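Local coordinates for multidrug resistance protein (Vibrio cholerae, PDB 1YC9) that probably forms a trimeric outer membrane channel through which drugs and other toxic compounds leave the cell in multidrug efflux, at residues Ala68-Asp73 with Ala120-Ala125; Ala281-Asp286 with Gly329-Ala334; Tyr295-Leu300 with Ser306-Gly311. The protein carries 1 engineered substitution. One frame throughout, in Å; residues are numbered along the deposited sequence. Where two conformers were deposited one is given.

Interaction 1. Residues Ala68-Asp73 with Ala120-Ala125; sequences AIRSFD and AAVVAA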
loop_
_atom_site.group_PDB
_atom_site.type_symbol
_atom_site.label_atom_id
_atom_site.label_comp_id
_atom_site.label_asym_id
_atom_site.label_seq_id
_atom_site.Cartn_x
_atom_site.Cartn_y
_atom_site.Cartn_z
ATOM N N ALA A 68 -20.458 6.589 26.071
ATOM C CA ALA A 68 -21.050 5.756 27.097
ATOM C C ALA A 68 -20.201 5.585 28.344
ATOM O O ALA A 68 -20.696 5.332 29.435
ATOM C CB ALA A 68 -21.387 4.354 26.511
ATOM N N ILE A 69 -18.899 5.735 28.237
ATOM C CA ILE A 69 -18.060 5.570 29.414
ATOM C C ILE A 69 -18.352 6.616 30.509
ATOM O O ILE A 69 -18.056 6.406 31.672
ATOM C CB ILE A 69 -16.572 5.652 28.988
ATOM C CG1 ILE A 69 -15.649 5.042 30.027
ATOM C CG2 ILE A 69 -16.096 7.022 28.676
ATOM C CD1 ILE A 69 -14.179 5.034 29.535
ATOM N N ARG A 70 -18.928 7.744 30.111
ATOM C CA ARG A 70 -19.260 8.793 31.084
ATOM C C ARG A 70 -20.698 8.694 31.631
ATOM O O ARG A 70 -21.070 9.443 32.526
ATOM C CB ARG A 70 -19.016 10.145 30.465
ATOM C CG ARG A 70 -17.609 10.396 29.977
ATOM C CD ARG A 70 -17.354 11.761 29.539
ATOM N NE ARG A 70 -17.400 12.594 30.725
ATOM C CZ ARG A 70 -17.320 13.904 30.728
ATOM N NH1 ARG A 70 -17.184 14.560 29.565
ATOM N NH2 ARG A 70 -17.418 14.514 31.915
ATOM N N SER A 71 -21.507 7.780 31.114
ATOM C CA SER A 71 -22.804 7.559 31.662
ATOM C C SER A 71 -22.774 6.539 32.773
ATOM O O SER A 71 -21.807 5.772 32.888
ATOM C CB SER A 71 -23.805 7.106 30.561
ATOM O OG SER A 71 -23.842 5.743 30.441
ATOM N N PHE A 72 -23.855 6.448 33.525
ATOM C CA PHE A 72 -24.124 5.255 34.320
ATOM C C PHE A 72 -24.770 4.132 33.437
ATOM O O PHE A 72 -25.208 4.387 32.318
ATOM C CB PHE A 72 -24.897 5.538 35.571
ATOM C CG PHE A 72 -26.170 6.301 35.386
ATOM C CD1 PHE A 72 -27.233 5.754 34.730
ATOM C CD2 PHE A 72 -26.311 7.531 35.944
ATOM C CE1 PHE A 72 -28.432 6.429 34.612
ATOM C CE2 PHE A 72 -27.477 8.201 35.842
ATOM C CZ PHE A 72 -28.544 7.681 35.176
ATOM N N ASP A 73 -24.761 2.913 33.961
ATOM C CA ASP A 73 -25.262 1.696 33.294
ATOM C C ASP A 73 -26.281 1.053 34.196
ATOM O O ASP A 73 -26.102 0.984 35.439
ATOM C CB ASP A 73 -24.119 0.708 33.089
ATOM C CG ASP A 73 -23.442 0.888 31.777
ATOM O OD1 ASP A 73 -22.866 1.947 31.604
ATOM O OD2 ASP A 73 -23.477 0.075 30.828
ATOM N N ALA A 120 -11.172 12.205 29.107
ATOM C CA ALA A 120 -10.148 12.229 28.090
ATOM C C ALA A 120 -10.422 11.207 27.008
ATOM O O ALA A 120 -10.135 11.419 25.829
ATOM C CB ALA A 120 -8.722 11.951 28.747
ATOM N N ALA A 121 -11.021 10.108 27.403
ATOM C CA ALA A 121 -11.393 9.049 26.466
ATOM C C ALA A 121 -12.420 9.569 25.494
ATOM O O ALA A 121 -12.320 9.343 24.284
ATOM C CB ALA A 121 -11.912 7.867 27.192
ATOM N N VAL A 122 -13.381 10.323 26.011
ATOM C CA VAL A 122 -14.381 10.872 25.107
ATOM C C VAL A 122 -13.814 11.964 24.229
ATOM O O VAL A 122 -14.109 11.971 23.051
ATOM C CB VAL A 122 -15.632 11.335 25.864
ATOM C CG1 VAL A 122 -16.637 11.961 24.921
ATOM C CG2 VAL A 122 -16.174 10.187 26.597
ATOM N N VAL A 123 -12.946 12.819 24.750
ATOM C CA VAL A 123 -12.267 13.794 23.912
ATOM C C VAL A 123 -11.432 13.179 22.781
ATOM O O VAL A 123 -11.445 13.658 21.652
ATOM C CB VAL A 123 -11.391 14.744 24.727
ATOM C CG1 VAL A 123 -10.649 15.672 23.809
ATOM C CG2 VAL A 123 -12.290 15.560 25.679
ATOM N N ALA A 124 -10.777 12.077 23.098
ATOM C CA ALA A 124 -10.025 11.333 22.117
ATOM C C ALA A 124 -10.944 10.793 21.044
ATOM O O ALA A 124 -10.673 10.949 19.874
ATOM C CB ALA A 124 -9.253 10.198 22.795
ATOM N N ALA A 125 -12.081 10.240 21.457
ATOM C CA ALA A 125 -13.010 9.661 20.495
ATOM C C ALA A 125 -13.689 10.740 19.593
ATOM O O ALA A 125 -13.931 10.513 18.400
ATOM C CB ALA A 125 -14.073 8.875 21.233
#
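Arg-70 and Ile-69 close on Val-122, and one methyl takes most of the contact. Val-122 CG2 lies 3.5 Å from Arg-70 CD and 3.7 Å from Arg-70 CG. Ile-69 CG2 reaches the same methyl at 3.8 Å from Val-122 CG2. The torsion of Val-122 explains this. Its CG1 stands opposite the backbone N (chi1 177°), which leaves CG2 as the branch facing residues 69 and 70. Ile-69 and Val-122 run alongside each other, pointing opposite ways, while the aliphatic part of Arg-70 runs obliquely across the valine. This is the tight side.

The other side is looser. Ile-69 extends its CG1 branch along Ala-121, but its CD1 comes only to 4.3 Å from Ala-121 CB. Arg-70 bends at chi3 (69°), which turns its guanidinium away from Val-122; the side chain also touches Arg-119. Ile-69 and Arg-70 both lie on the surface, and the contact is a surface one.

Beyond Arg-70 the chain turns away from the helix. Ser-71 OG donates to Phe-72 O at 2.7 Å, from 39° above the carbonyl plane. Asp-73 then starts the strand 73-84, and its OD2 forms a salt bridge with Arg-326 of the second subunit. The contact thus sits where the helix 47-67 gives way to the beta-sheet. The exit from that helix leans on the first turns of helix 117-183, which follows the first hairpin. This is the junction between the helical part and the barrel in outer membrane factors.

All the touching atoms are carbons. The contact therefore rests on van der Waals packing of methyl and methylene groups at the surface, and the charge of Arg-70 probably adds little.

Interaction 2. Residues Ala281-Asp286 with Gly329-Ala334; sequences AQFYPD and GQLTSA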
loop_
_atom_site.group_PDB
_atom_site.type_symbol
_atom_site.label_atom_id
_atom_site.label_comp_id
_atom_site.label_asym_id
_atom_site.label_seq_id
_atom_site.Cartn_x
_atom_site.Cartn_y
_atom_site.Cartn_z
ATOM N N ALA A 281 -3.558 8.845 34.048
ATOM C CA ALA A 281 -4.609 8.759 35.025
ATOM C C ALA A 281 -4.818 7.353 35.564
ATOM O O ALA A 281 -5.364 7.183 36.642
ATOM C CB ALA A 281 -5.905 9.287 34.432
ATOM N N GLN A 282 -4.341 6.360 34.834
ATOM C CA GLN A 282 -4.411 4.975 35.277
ATOM C C GLN A 282 -3.563 4.675 36.509
ATOM O O GLN A 282 -3.786 3.690 37.185
ATOM C CB GLN A 282 -4.054 4.021 34.121
ATOM C CG GLN A 282 -5.175 3.894 33.114
ATOM C CD GLN A 282 -4.810 3.038 31.921
ATOM O OE1 GLN A 282 -3.602 2.795 31.630
ATOM N NE2 GLN A 282 -5.826 2.568 31.228
ATOM N N PHE A 283 -2.599 5.535 36.804
ATOM C CA PHE A 283 -1.847 5.423 38.036
ATOM C C PHE A 283 -2.607 5.872 39.291
ATOM O O PHE A 283 -2.235 5.504 40.409
ATOM C CB PHE A 283 -0.552 6.208 37.919
ATOM C CG PHE A 283 0.491 5.571 36.997
ATOM C CD1 PHE A 283 0.523 5.877 35.662
ATOM C CD2 PHE A 283 1.450 4.671 37.509
ATOM C CE1 PHE A 283 1.468 5.323 34.813
ATOM C CE2 PHE A 283 2.402 4.133 36.684
ATOM C CZ PHE A 283 2.424 4.469 35.332
ATOM N N TYR A 284 -3.698 6.614 39.098
ATOM C CA TYR A 284 -4.469 7.196 40.164
ATOM C C TYR A 284 -5.649 6.312 40.569
ATOM O O TYR A 284 -6.000 5.388 39.831
ATOM C CB TYR A 284 -4.962 8.587 39.735
ATOM C CG TYR A 284 -3.823 9.566 39.668
ATOM C CD1 TYR A 284 -2.942 9.552 38.607
ATOM C CD2 TYR A 284 -3.631 10.530 40.696
ATOM C CE1 TYR A 284 -1.883 10.444 38.539
ATOM C CE2 TYR A 284 -2.564 11.423 40.644
ATOM C CZ TYR A 284 -1.705 11.382 39.546
ATOM O OH TYR A 284 -0.623 12.236 39.433
ATOM N N PRO A 285 -6.170 6.541 41.767
ATOM C CA PRO A 285 -7.253 5.703 42.265
ATOM C C PRO A 285 -8.482 5.772 41.364
ATOM O O PRO A 285 -8.816 6.828 40.882
ATOM C CB PRO A 285 -7.531 6.244 43.651
ATOM C CG PRO A 285 -6.384 7.179 44.049
ATOM C CD PRO A 285 -5.714 7.540 42.772
ATOM N N ASP A 286 -9.072 4.640 41.075
ATOM C CA ASP A 286 -10.345 4.608 40.380
ATOM C C ASP A 286 -11.513 4.467 41.349
ATOM O O ASP A 286 -11.568 3.521 42.112
ATOM C CB ASP A 286 -10.301 3.426 39.450
ATOM C CG ASP A 286 -11.137 3.644 38.275
ATOM O OD1 ASP A 286 -10.686 3.363 37.119
ATOM O OD2 ASP A 286 -12.275 4.162 38.468
ATOM N N GLY A 329 4.550 0.690 31.010
ATOM C CA GLY A 329 4.660 0.367 29.620
ATOM C C GLY A 329 3.500 0.996 28.805
ATOM O O GLY A 329 3.728 1.375 27.664
ATOM N N GLN A 330 2.295 1.020 29.369
ATOM C CA GLN A 330 1.139 1.588 28.686
ATOM C C GLN A 330 1.335 3.079 28.468
ATOM O O GLN A 330 1.035 3.591 27.384
ATOM C CB GLN A 330 -0.135 1.328 29.519
ATOM C CG GLN A 330 -0.758 -0.005 29.192
ATOM C CD GLN A 330 -2.078 -0.292 29.926
ATOM O OE1 GLN A 330 -2.980 0.512 29.873
ATOM N NE2 GLN A 330 -2.187 -1.442 30.540
ATOM N N LEU A 331 1.925 3.728 29.472
ATOM C CA LEU A 331 2.260 5.151 29.367
ATOM C C LEU A 331 3.338 5.361 28.307
ATOM O O LEU A 331 3.187 6.202 27.446
ATOM C CB LEU A 331 2.678 5.715 30.720
ATOM C CG LEU A 331 3.093 7.173 30.734
ATOM C CD1 LEU A 331 1.976 8.110 30.162
ATOM C CD2 LEU A 331 3.470 7.613 32.112
ATOM N N THR A 332 4.412 4.575 28.320
ATOM C CA THR A 332 5.393 4.667 27.258
ATOM C C THR A 332 4.783 4.489 25.850
ATOM O O THR A 332 5.096 5.243 24.951
ATOM C CB THR A 332 6.544 3.638 27.510
ATOM O OG1 THR A 332 7.213 4.029 28.712
ATOM C CG2 THR A 332 7.568 3.689 26.382
ATOM N N SER A 333 3.927 3.502 25.679
ATOM C CA SER A 333 3.293 3.248 24.409
ATOM C C SER A 333 2.394 4.438 24.014
ATOM O O SER A 333 2.374 4.809 22.834
ATOM C CB SER A 333 2.541 1.935 24.472
ATOM O OG SER A 333 3.507 0.891 24.490
ATOM N N ALA A 334 1.711 5.020 24.987
ATOM C CA ALA A 334 0.801 6.150 24.695
ATOM C C ALA A 334 1.680 7.364 24.312
ATOM O O ALA A 334 1.375 8.069 23.371
ATOM C CB ALA A 334 -0.052 6.456 25.879
#
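Phe-283 and Leu-331 make the apolar half of this contact. Phe-283 CE1 is 4.1 Å from Leu-331 CD2, and the methyl approaches the ring obliquely. The leucine side chain runs roughly perpendicular to that of the phenylalanine. With CG opposite its backbone N (chi1 178°) and chi2 at 56°, Leu-331 turns CD2 to the phenylalanine. Leu-331 also packs on Ala-279 and Gln-280 of helix 260-281, and Phe-283 on Leu-327.

The polar half pairs Gln-282 with Gln-330. Both side chains are extended beyond CG, and their amide planes stand 83° apart. As modelled, Gln-282 OE1 lies 2.9 Å from Gln-330 OE1. Two oxygens so close suggest that one amide is turned over in the model; with it turned back the pair may be a hydrogen bond.

In the backbone, Tyr-284 N donates to Ala-281 O at 3.0 Å and closes a type I turn as helix 260-281 ends. Ser-333 OG makes a weak hydrogen bond to Gln-65 of the third subunit, and Gln-330 packs on the same residue.

The chemistry is a short apolar touch beside two neutral amides. It joins the turn before strand 286-298 to helix 326-391 without any charged pair across it.

Interaction 3. Residues Tyr295-Leu300 with Ser306-Gly311; sequences YQAFGL and SGNDAG. With BOG (octyl beta-D-glucopyranoside), chain B.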
loop_
_atom_site.group_PDB
_atom_site.type_symbol
_atom_site.label_atom_id
_atom_site.label_comp_id
_atom_site.label_asym_id
_atom_site.label_seq_id
_atom_site.Cartn_x
_atom_site.Cartn_y
_atom_site.Cartn_z
ATOM N N TYR A 295 -34.983 -8.704 44.814
ATOM C CA TYR A 295 -35.461 -9.771 45.614
ATOM C C TYR A 295 -34.474 -10.977 45.511
ATOM O O TYR A 295 -33.892 -11.194 44.460
ATOM C CB TYR A 295 -36.714 -10.318 44.993
ATOM C CG TYR A 295 -37.790 -9.221 44.802
ATOM C CD1 TYR A 295 -37.878 -8.548 43.598
ATOM C CD2 TYR A 295 -38.671 -8.937 45.808
ATOM C CE1 TYR A 295 -38.860 -7.598 43.390
ATOM C CE2 TYR A 295 -39.694 -7.989 45.602
ATOM C CZ TYR A 295 -39.758 -7.357 44.397
ATOM O OH TYR A 295 -40.713 -6.423 44.124
ATOM N N GLN A 296 -34.292 -11.603 46.637
ATOM C CA GLN A 296 -33.484 -12.836 46.773
ATOM C C GLN A 296 -34.217 -13.708 47.757
ATOM O O GLN A 296 -34.609 -13.298 48.850
ATOM C CB GLN A 296 -32.070 -12.482 47.252
ATOM C CG GLN A 296 -31.274 -11.641 46.303
ATOM C CD GLN A 296 -29.992 -11.111 46.916
ATOM O OE1 GLN A 296 -29.888 -11.012 48.131
ATOM N NE2 GLN A 296 -29.017 -10.843 46.084
ATOM N N ALA A 297 -34.381 -15.018 47.421
ATOM C CA ALA A 297 -35.053 -15.914 48.288
ATOM C C ALA A 297 -34.609 -17.381 48.163
ATOM O O ALA A 297 -34.260 -17.795 47.080
ATOM C CB ALA A 297 -36.591 -15.815 48.073
ATOM N N PHE A 298 -34.593 -18.018 49.313
ATOM C CA PHE A 298 -34.602 -19.486 49.463
ATOM C C PHE A 298 -36.046 -19.842 49.188
ATOM O O PHE A 298 -36.933 -19.460 49.963
ATOM C CB PHE A 298 -34.200 -19.792 50.891
ATOM C CG PHE A 298 -34.198 -21.249 51.221
ATOM C CD1 PHE A 298 -33.015 -21.978 51.168
ATOM C CD2 PHE A 298 -35.353 -21.875 51.612
ATOM C CE1 PHE A 298 -33.006 -23.305 51.491
ATOM C CE2 PHE A 298 -35.322 -23.263 51.929
ATOM C CZ PHE A 298 -34.148 -23.922 51.870
ATOM N N GLY A 299 -36.295 -20.510 48.079
ATOM C CA GLY A 299 -37.613 -20.909 47.649
ATOM C C GLY A 299 -38.121 -19.935 46.615
ATOM O O GLY A 299 -38.464 -18.802 46.958
ATOM N N LEU A 300 -38.171 -20.335 45.359
ATOM C CA LEU A 300 -38.639 -19.460 44.293
ATOM C C LEU A 300 -40.039 -18.931 44.513
ATOM O O LEU A 300 -40.332 -17.781 44.126
ATOM C CB LEU A 300 -38.658 -20.186 42.953
ATOM C CG LEU A 300 -37.305 -20.490 42.369
ATOM C CD1 LEU A 300 -37.617 -21.302 41.090
ATOM C CD2 LEU A 300 -36.572 -19.199 42.047
ATOM N N SER A 306 -42.576 -10.477 51.770
ATOM C CA SER A 306 -42.099 -9.421 52.669
ATOM C C SER A 306 -40.783 -9.853 53.386
ATOM O O SER A 306 -40.669 -10.989 53.860
ATOM C CB SER A 306 -43.192 -9.070 53.698
ATOM O OG SER A 306 -42.639 -8.077 54.547
ATOM N N GLY A 307 -39.788 -8.982 53.360
ATOM C CA GLY A 307 -38.474 -9.207 53.964
ATOM C C GLY A 307 -37.385 -9.801 53.067
ATOM O O GLY A 307 -36.207 -9.777 53.447
ATOM N N ASN A 308 -37.766 -10.281 51.878
ATOM C CA ASN A 308 -36.852 -10.864 50.895
ATOM C C ASN A 308 -36.384 -9.905 49.888
ATOM O O ASN A 308 -35.734 -10.258 48.920
ATOM C CB ASN A 308 -37.461 -12.131 50.236
ATOM C CG ASN A 308 -37.611 -13.258 51.235
ATOM O OD1 ASN A 308 -37.145 -13.154 52.354
ATOM N ND2 ASN A 308 -38.245 -14.377 50.804
ATOM N N ASP A 309 -36.668 -8.595 50.104
ATOM C CA ASP A 309 -35.994 -7.640 49.327
ATOM C C ASP A 309 -34.561 -7.533 49.809
ATOM O O ASP A 309 -34.234 -7.818 50.955
ATOM C CB ASP A 309 -36.639 -6.227 49.408
ATOM C CG ASP A 309 -36.913 -5.772 50.764
ATOM O OD1 ASP A 309 -37.106 -6.483 51.755
ATOM O OD2 ASP A 309 -37.104 -4.496 50.924
ATOM N N ALA A 310 -33.728 -7.137 48.884
ATOM C CA ALA A 310 -32.284 -6.920 49.131
ATOM C C ALA A 310 -31.820 -5.773 48.274
ATOM O O ALA A 310 -32.239 -5.566 47.167
ATOM C CB ALA A 310 -31.465 -8.131 48.815
ATOM N N GLY A 311 -30.833 -5.048 48.776
ATOM C CA GLY A 311 -30.314 -3.946 48.045
ATOM C C GLY A 311 -29.027 -3.450 48.661
ATOM O O GLY A 311 -28.733 -3.792 49.795
HETATM C C1 BOG B . -40.208 -4.461 47.643
HETATM O O1 BOG B . -39.368 -3.899 46.721
HETATM C C2 BOG B . -41.206 -3.455 48.296
HETATM O O2 BOG B . -40.735 -2.086 48.318
HETATM C C3 BOG B . -41.780 -4.041 49.540
HETATM O O3 BOG B . -42.776 -3.262 50.138
HETATM C C4 BOG B . -41.612 -5.477 49.991
HETATM O O4 BOG B . -41.669 -5.806 51.368
HETATM C C5 BOG B . -40.473 -6.230 49.290
HETATM O O5 BOG B . -39.857 -5.715 48.196
HETATM C C6 BOG B . -40.422 -7.761 49.423
HETATM O O6 BOG B . -41.654 -8.107 48.697
HETATM C "C1'" BOG B . -38.191 -4.533 46.227
HETATM C "C2'" BOG B . -38.013 -4.247 44.779
HETATM C "C3'" BOG B . -38.192 -2.776 44.399
HETATM C "C4'" BOG B . -37.841 -2.524 42.955
HETATM C "C5'" BOG B . -38.005 -1.068 42.615
HETATM C "C6'" BOG B . -37.372 -0.675 41.278
HETATM C "C7'" BOG B . -38.295 -0.847 40.086
HETATM C "C8'" BOG B . -37.688 -0.190 38.848
HETATM O O HOH W 1 -37.466 -17.163 51.389
#
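Gln-296 N donates to Asn-308 O at 3.0 Å, almost straight (171° at the hydrogen). The same carbonyl receives a C-H contact from Tyr-295, whose CA is 3.4 Å from Asn-308 O. Tyr-295 and Asp-309 form an antiparallel non-hydrogen-bonded pair, with both side chains on one face of the sheet.

Tyr-295 can be followed outward. Its CB stays near the hairpin, 4.0 Å from Asn-308 O. With CG opposite its carbonyl carbon (chi1 -56°), the ring swings over toward a bound octyl glucoside. CD2 skirts the sugar. CE2 is 3.5 Å from the ring oxygen O5 of the glucoside, while the glucoside O6 lies at the edge of the tyrosine, in its plane. CE1 and CZ turn to the start of the alkyl chain. The hydroxyl ends there, with OH 3.5 Å from the detergent C2'. Asp-309 CB meets O5 from the other strand, again at 3.5 Å. Phe-304 packs on Tyr-295 edge-to-face, and its carbonyl oxygen bonds to the detergent.

On the other face, Gln-296 lays its amide end against Ala-310 CB. Back on the side of Tyr-295, Asn-308 ND2 packs against Ala-297 CB and donates to His-302 O. Asn-308 ND2 also donates to a water oxygen 3.0 Å away, and that water donates to Phe-298 O at 2.8 Å. Asp-309 OD1 is paired with Lys-84 of the third subunit.

This is the loop end of the hairpin 286-298/309-322, part of the beta-barrel shared by the three subunits. One direct backbone bond and a water bridge from the Asn-308 amide tie the strand ends together, while the same amide holds the loop through His-302 O. The detergent lies with its sugar by Asp-309 and Tyr-295, as suits an amphiphile on a membrane protein surface.

Along the chain, interaction 1 is complete before interaction 2 opens, and interaction 3 falls within the span of interaction 2. The centres of interactions 1 and 2 are about 17 Å apart, with no touch between them. Each sits where a helix gives way to a strand and packs that exit against the early turns of the helix after the following hairpin. Interaction 3 lies about 35 Å from interaction 1 and 42 Å from interaction 2, centre to centre, at the loop end of strands 286-298 and 309-322. Interactions 1 and 2 thus mark the helix-to-barrel junction, and interaction 3 the far end of the barrel. Interactions 2 and 3 both meet the third subunit.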